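Local atomic coordinates of PT26-6P (Thermococcus sp., PDB entry 2WB7), a protein that is of unknown function but is encoded by a mobile extrachromosomal element of a euryarchaeon and combines three domains with novel folds. Residues 87-92 with 168-173. Sequence-based numbering, arbitrary orientation.
Sequences ITEVTA and IVKGYQ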
ATOM      1  N   ILE A  87     -35.291 -20.812 -12.732  1.00 58.25           N
ATOM      2  CA  ILE A  87     -33.905 -21.018 -12.309  1.00 58.06           C
ATOM      3  C   ILE A  87     -33.895 -21.681 -10.941  1.00 58.21           C
ATOM      4  O   ILE A  87     -34.416 -21.127  -9.970  1.00 58.46           O
ATOM      5  CB  ILE A  87     -33.109 -19.711 -12.304  1.00 57.80           C
ATOM      6  CG1 ILE A  87     -33.360 -18.951 -13.597  1.00 57.15           C
ATOM      7  CG2 ILE A  87     -31.637 -19.999 -12.190  1.00 58.01           C
ATOM      8  CD1 ILE A  87     -32.639 -17.635 -13.646  1.00 57.47           C
ATOM      9  N   THR A  88     -33.329 -22.880 -10.865  1.00 58.21           N
ATOM     10  CA  THR A  88     -33.427 -23.663  -9.634  1.00 58.38           C
ATOM     11  C   THR A  88     -32.214 -23.502  -8.744  1.00 57.88           C
ATOM     12  O   THR A  88     -32.296 -23.671  -7.515  1.00 57.97           O
ATOM     13  CB  THR A  88     -33.586 -25.149  -9.921  1.00 58.58           C
ATOM     14  OG1 THR A  88     -34.487 -25.319 -11.018  1.00 59.54           O
ATOM     15  CG2 THR A  88     -34.148 -25.857  -8.687  1.00 59.31           C
ATOM     16  N   GLU A  89     -31.089 -23.182  -9.368  1.00 57.08           N
ATOM     17  CA  GLU A  89     -29.854 -23.071  -8.631  1.00 56.49           C
ATOM     18  C   GLU A  89     -28.771 -22.447  -9.475  1.00 55.62           C
ATOM     19  O   GLU A  89     -28.431 -22.958 -10.536  1.00 55.51           O
ATOM     20  CB  GLU A  89     -29.400 -24.457  -8.175  1.00 56.69           C
ATOM     21  CG  GLU A  89     -28.041 -24.464  -7.520  1.00 57.55           C
ATOM     22  CD  GLU A  89     -27.352 -25.809  -7.635  1.00 59.10           C
ATOM     23  OE1 GLU A  89     -26.822 -26.107  -8.729  1.00 59.76           O
ATOM     24  OE2 GLU A  89     -27.333 -26.560  -6.630  1.00 59.03           O
ATOM     25  N   VAL A  90     -28.234 -21.327  -9.003  1.00 54.61           N
ATOM     26  CA  VAL A  90     -27.034 -20.765  -9.599  1.00 53.21           C
ATOM     27  C   VAL A  90     -25.872 -20.933  -8.630  1.00 52.52           C
ATOM     28  O   VAL A  90     -26.010 -20.763  -7.412  1.00 52.11           O
ATOM     29  CB  VAL A  90     -27.200 -19.287  -9.980  1.00 53.31           C
ATOM     30  CG1 VAL A  90     -25.913 -18.754 -10.620  1.00 52.85           C
ATOM     31  CG2 VAL A  90     -28.386 -19.111 -10.916  1.00 53.05           C
ATOM     32  N   THR A  91     -24.729 -21.291  -9.191  1.00 51.65           N
ATOM     33  CA  THR A  91     -23.546 -21.577  -8.417  1.00 50.93           C
ATOM     34  C   THR A  91     -22.353 -20.888  -9.055  1.00 50.60           C
ATOM     35  O   THR A  91     -22.087 -21.071 -10.241  1.00 50.30           O
ATOM     36  CB  THR A  91     -23.296 -23.095  -8.368  1.00 50.95           C
ATOM     37  OG1 THR A  91     -24.196 -23.690  -7.432  1.00 51.12           O
ATOM     38  CG2 THR A  91     -21.866 -23.408  -7.967  1.00 50.55           C
ATOM     39  N   ALA A  92     -21.641 -20.085  -8.270  1.00 50.22           N
ATOM     40  CA  ALA A  92     -20.395 -19.489  -8.744  1.00 50.07           C
ATOM     41  C   ALA A  92     -19.220 -19.735  -7.786  1.00 50.02           C
ATOM     42  O   ALA A  92     -19.389 -19.875  -6.566  1.00 49.74           O
ATOM     43  CB  ALA A  92     -20.575 -18.003  -9.024  1.00 49.90           C
ATOM     44  N   ILE A 168     -22.588 -21.665 -12.903  1.00 53.33           N
ATOM     45  CA  ILE A 168     -23.421 -22.758 -13.369  1.00 53.48           C
ATOM     46  C   ILE A 168     -24.876 -22.475 -13.056  1.00 53.41           C
ATOM     47  O   ILE A 168     -25.249 -22.285 -11.900  1.00 53.27           O
ATOM     48  CB  ILE A 168     -22.983 -24.094 -12.763  1.00 53.60           C
ATOM     49  CG1 ILE A 168     -21.554 -24.404 -13.213  1.00 54.08           C
ATOM     50  CG2 ILE A 168     -23.944 -25.208 -13.169  1.00 53.79           C
ATOM     51  CD1 ILE A 168     -21.045 -25.792 -12.816  1.00 55.95           C
ATOM     52  N   VAL A 169     -25.688 -22.418 -14.109  1.00 53.46           N
ATOM     53  CA  VAL A 169     -27.111 -22.172 -13.957  1.00 53.45           C
ATOM     54  C   VAL A 169     -27.894 -23.437 -14.288  1.00 54.07           C
ATOM     55  O   VAL A 169     -27.650 -24.095 -15.309  1.00 53.89           O
ATOM     56  CB  VAL A 169     -27.606 -21.002 -14.845  1.00 53.33           C
ATOM     57  CG1 VAL A 169     -29.023 -20.569 -14.431  1.00 51.86           C
ATOM     58  CG2 VAL A 169     -26.622 -19.838 -14.788  1.00 52.74           C
ATOM     59  N   LYS A 170     -28.843 -23.754 -13.420  1.00 54.70           N
ATOM     60  CA  LYS A 170     -29.660 -24.933 -13.589  1.00 55.61           C
ATOM     61  C   LYS A 170     -31.126 -24.589 -13.389  1.00 55.94           C
ATOM     62  O   LYS A 170     -31.472 -23.676 -12.628  1.00 55.99           O
ATOM     63  CB  LYS A 170     -29.232 -26.009 -12.597  1.00 55.75           C
ATOM     64  CG  LYS A 170     -27.830 -26.523 -12.837  1.00 57.13           C
ATOM     65  CD  LYS A 170     -27.497 -27.668 -11.892  1.00 58.80           C
ATOM     66  CE  LYS A 170     -26.073 -28.152 -12.123  1.00 60.48           C
ATOM     67  NZ  LYS A 170     -25.695 -29.245 -11.173  1.00 61.39           N
ATOM     68  N   GLY A 171     -31.982 -25.332 -14.081  1.00 56.23           N
ATOM     69  CA  GLY A 171     -33.420 -25.156 -13.988  1.00 56.44           C
ATOM     70  C   GLY A 171     -34.083 -25.738 -15.215  1.00 56.77           C
ATOM     71  O   GLY A 171     -33.457 -26.506 -15.958  1.00 57.04           O
ATOM     72  N   TYR A 172     -35.338 -25.363 -15.451  1.00 56.80           N
ATOM     73  CA  TYR A 172     -36.088 -25.917 -16.572  1.00 56.84           C
ATOM     74  C   TYR A 172     -36.999 -24.915 -17.261  1.00 57.26           C
ATOM     75  O   TYR A 172     -37.536 -24.005 -16.623  1.00 57.21           O
ATOM     76  CB  TYR A 172     -36.937 -27.077 -16.086  1.00 56.65           C
ATOM     77  CG  TYR A 172     -38.003 -26.655 -15.101  1.00 55.78           C
ATOM     78  CD1 TYR A 172     -39.224 -26.158 -15.539  1.00 54.73           C
ATOM     79  CD2 TYR A 172     -37.789 -26.759 -13.737  1.00 54.65           C
ATOM     80  CE1 TYR A 172     -40.200 -25.783 -14.645  1.00 54.82           C
ATOM     81  CE2 TYR A 172     -38.760 -26.387 -12.835  1.00 54.43           C
ATOM     82  CZ  TYR A 172     -39.966 -25.902 -13.290  1.00 54.55           C
ATOM     83  OH  TYR A 172     -40.940 -25.523 -12.391  1.00 54.69           O
ATOM     84  N   GLN A 173     -37.192 -25.102 -18.566  1.00 57.67           N
ATOM     85  CA  GLN A 173     -38.148 -24.291 -19.307  1.00 58.22           C
ATOM     86  C   GLN A 173     -39.479 -25.009 -19.489  1.00 58.91           C
ATOM     87  O   GLN A 173     -39.518 -26.211 -19.785  1.00 58.81           O
ATOM     88  CB  GLN A 173     -37.603 -23.882 -20.669  1.00 57.96           C
ATOM     89  CG  GLN A 173     -38.444 -22.808 -21.317  1.00 57.81           C
ATOM     90  CD  GLN A 173     -37.797 -22.238 -22.549  1.00 58.51           C
ATOM     91  OE1 GLN A 173     -36.783 -22.755 -23.023  1.00 59.16           O
ATOM     92  NE2 GLN A 173     -38.383 -21.166 -23.092  1.00 58.10           N
TER
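Thr88 and Glu89 both stand opposite Lys170, a classic beta bulge in the antiparallel pairing of 87-92 with 168-173. The carbonyl of Lys170 serves both backbone amides: Thr88 N lies 2.7 Å from Lys170 O, whereas Glu89 N makes a weak second bond to the same oxygen. In return Lys170 N donates to Glu89 O at 3.0 Å. Within the bulge Thr88 turns its side chain toward the partner strand, where OG1 meets Gly171 CA. Past it the pairing is regular, with Thr91 and Ile168 exchanging two bonds as a hydrogen-bonded pair. Between these pairs, Val90 CA directs a CA-H...O contact at Ile168 O, 3.3 Å away. In the same antiparallel sheet, strand 104-108 pairs with 85-96 (Trp107 with Val90) and strand 198-213 with 163-178 (Leu210 with Val169).

Apolar contacts occupy the face bearing Ile87, Val90 and Val169. With chi1 at -167°, Val169 holds CG1 anti to its backbone N, and this one methyl meets both neighbours: Ile87 CG2 at 3.5 Å, crossing at a slant, and Val90 CG2 at 3.9 Å, on a side chain lying alongside. Leu73 of strand 66-75, which belongs to another sheet, packs on Ile87 and Val90, consistent with an immunoglobulin-like sandwich.

On the reverse face, the extended chains of Glu89 and Lys170 keep abreast. Glu89 OE1 rests 3.6 Å from Lys170 CD, but its 4.1 Å from Lys170 NZ is too far for a salt bridge.

The chemistry thus implies a contact held chiefly by backbone bonds and buried methyls, in which the attraction between the charged ends is probably modest.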